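Local coordinates for protein aminopeptidase YwaD (Bacillus subtilis, PDB 6HC6) that removes a range of N-terminal amino acids from peptides, working as a secreted, monomeric aminopeptidase of family M28 that binds two zinc ions, at residues Glu57-Arg62 with Lys70-Leu75. Numbering follows the deposited sequence.
Sequences EAIGPR and KKSALL
Ile59, on the last turn of helix 45-59, lies against Ser72 and Leu75 of helix 67-82, and its CD1 does most of the touching. With CG1 beside the backbone N and anti to the carbonyl carbon (chi1 -66°) and the chain then extended, CD1 reaches to 3.5 Å from Ser72 OG. The same methyl meets Leu75 CD2 at 4.3 Å, a looser apolar touch one turn further along. The other branch, Ile59 CG2, stands 3.7 Å from Ser72 OG, which thus has both branches of the isoleucine near it. Lys71 arches past the outer flank of Ile59, bringing its NZ within 4.1 Å of Ile59 CG1. Shortening Ile59 to an alanine would remove CD1 and CG2 from Ser72 OG and probably open a gap between the helices, costing Leu75 CD2 one of its apolar neighbours.

After Gly60, whose positive phi closes the helix, the chain turns so that Arg62 also faces Ser72. Its aliphatic stem makes this approach: CD is 3.0 Å from Ser72 OG, a short, bent contact, tight packing rather than a well-formed C-H...O bond, and OG sits at the guanidinium edge near its plane. The hydroxyl gives its proton to Ala68 O in its own helix, and what faces the oxygen across the contact is carbon from Ile59 and Arg62. A bend at chi3 (-55°) carries the guanidinium onward, where NE, NH1 and NH2 bind the carbonyls of Tyr251, Pro258 and Gly259; the bond from NH1 to Gly60 O is weak. The chemistry therefore divides: van der Waals packing joins the two helices, while Arg62 pins the turn to the loop after strand 244-250, its side chain about 9 Å from a bound zinc of this M28 enzyme's two-zinc site.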
loop_
_atom_site.group_PDB
_atom_site.type_symbol
_atom_site.label_atom_id
_atom_site.label_comp_id
_atom_site.label_asym_id
_atom_site.label_seq_id
_atom_site.Cartn_x
_atom_site.Cartn_y
_atom_site.Cartn_z
ATOM N N GLU A 57 -11.177 5.657 11.812
ATOM C CA GLU A 57 -11.953 5.482 13.034
ATOM C C GLU A 57 -13.394 5.073 12.768
ATOM O O GLU A 57 -13.870 4.070 13.316
ATOM C CB GLU A 57 -11.943 6.776 13.855
ATOM C CG GLU A 57 -10.574 7.270 14.268
ATOM C CD GLU A 57 -10.675 8.336 15.338
ATOM O OE1 GLU A 57 -10.301 8.054 16.495
ATOM O OE2 GLU A 57 -11.142 9.454 15.018
ATOM N N ALA A 58 -14.119 5.847 11.960
ATOM C CA ALA A 58 -15.512 5.504 11.695
ATOM C C ALA A 58 -15.620 4.227 10.875
ATOM O O ALA A 58 -16.560 3.447 11.060
ATOM C CB ALA A 58 -16.220 6.660 10.989
ATOM N N ILE A 59 -14.661 3.984 9.988
ATOM C CA ILE A 59 -14.670 2.777 9.177
ATOM C C ILE A 59 -13.675 1.770 9.742
ATOM O O ILE A 59 -14.052 0.645 10.081
ATOM C CB ILE A 59 -14.379 3.122 7.705
ATOM C CG1 ILE A 59 -15.543 3.955 7.156
ATOM C CG2 ILE A 59 -14.173 1.860 6.889
ATOM C CD1 ILE A 59 -15.350 4.433 5.735
ATOM N N GLY A 60 -12.409 2.163 9.873
ATOM C CA GLY A 60 -11.413 1.291 10.460
ATOM C C GLY A 60 -10.491 0.710 9.406
ATOM O O GLY A 60 -10.283 1.318 8.358
ATOM N N PRO A 61 -9.892 -0.454 9.677
ATOM C CA PRO A 61 -9.079 -1.123 8.652
ATOM C C PRO A 61 -9.865 -1.276 7.357
ATOM O O PRO A 61 -11.050 -1.606 7.367
ATOM C CB PRO A 61 -8.757 -2.480 9.286
ATOM C CG PRO A 61 -8.740 -2.199 10.752
ATOM C CD PRO A 61 -9.768 -1.100 10.989
ATOM N N ARG A 62 -9.204 -1.006 6.238
ATOM C CA ARG A 62 -9.852 -1.000 4.925
ATOM C C ARG A 62 -9.146 -2.022 4.042
ATOM O O ARG A 62 -8.419 -1.677 3.110
ATOM C CB ARG A 62 -9.826 0.402 4.328
ATOM C CG ARG A 62 -10.523 1.427 5.237
ATOM C CD ARG A 62 -10.293 2.861 4.774
ATOM N NE ARG A 62 -8.874 3.182 4.633
ATOM C CZ ARG A 62 -8.067 3.418 5.662
ATOM N NH1 ARG A 62 -8.544 3.362 6.896
ATOM N NH2 ARG A 62 -6.781 3.699 5.457
ATOM N N LYS A 70 -15.130 -0.952 0.412
ATOM C CA LYS A 70 -16.226 -0.480 -0.430
ATOM C C LYS A 70 -16.934 0.709 0.214
ATOM O O LYS A 70 -17.267 1.683 -0.472
ATOM C CB LYS A 70 -17.187 -1.635 -0.726
ATOM C CG LYS A 70 -16.696 -2.442 -1.950
ATOM C CD LYS A 70 -16.914 -3.934 -1.858
ATOM C CE LYS A 70 -15.969 -4.696 -2.805
ATOM N NZ LYS A 70 -16.079 -4.279 -4.242
ATOM N N LYS A 71 -17.152 0.657 1.532
ATOM C CA LYS A 71 -17.721 1.799 2.246
ATOM C C LYS A 71 -16.845 3.032 2.075
ATOM O O LYS A 71 -17.349 4.144 1.865
ATOM C CB LYS A 71 -17.873 1.453 3.731
ATOM C CG LYS A 71 -18.810 2.343 4.514
ATOM C CD LYS A 71 -19.480 1.551 5.629
ATOM C CE LYS A 71 -20.385 2.429 6.480
ATOM N NZ LYS A 71 -19.599 3.229 7.464
ATOM N N SER A 72 -15.523 2.847 2.151
ATOM C CA SER A 72 -14.600 3.963 1.976
ATOM C C SER A 72 -14.691 4.543 0.574
ATOM O O SER A 72 -14.611 5.765 0.396
ATOM C CB SER A 72 -13.165 3.507 2.255
ATOM O OG SER A 72 -13.066 2.960 3.543
ATOM N N ALA A 73 -14.860 3.682 -0.434
ATOM C CA ALA A 73 -14.998 4.172 -1.802
ATOM C C ALA A 73 -16.233 5.047 -1.947
ATOM O O ALA A 73 -16.190 6.090 -2.610
ATOM C CB ALA A 73 -15.050 2.999 -2.783
ATOM N N LEU A 74 -17.345 4.635 -1.335
ATOM C CA LEU A 74 -18.550 5.459 -1.344
ATOM C C LEU A 74 -18.291 6.812 -0.695
ATOM O O LEU A 74 -18.773 7.844 -1.172
ATOM C CB LEU A 74 -19.683 4.739 -0.614
ATOM C CG LEU A 74 -20.188 3.410 -1.178
ATOM C CD1 LEU A 74 -21.403 2.911 -0.376
ATOM C CD2 LEU A 74 -20.552 3.568 -2.643
ATOM N N LEU A 75 -17.555 6.822 0.416
ATOM C CA LEU A 75 -17.277 8.081 1.096
ATOM C C LEU A 75 -16.407 8.989 0.238
ATOM O O LEU A 75 -16.658 10.199 0.147
ATOM C CB LEU A 75 -16.607 7.803 2.437
ATOM C CG LEU A 75 -15.902 8.980 3.105
ATOM C CD1 LEU A 75 -16.924 9.970 3.645
ATOM C CD2 LEU A 75 -15.020 8.453 4.222
#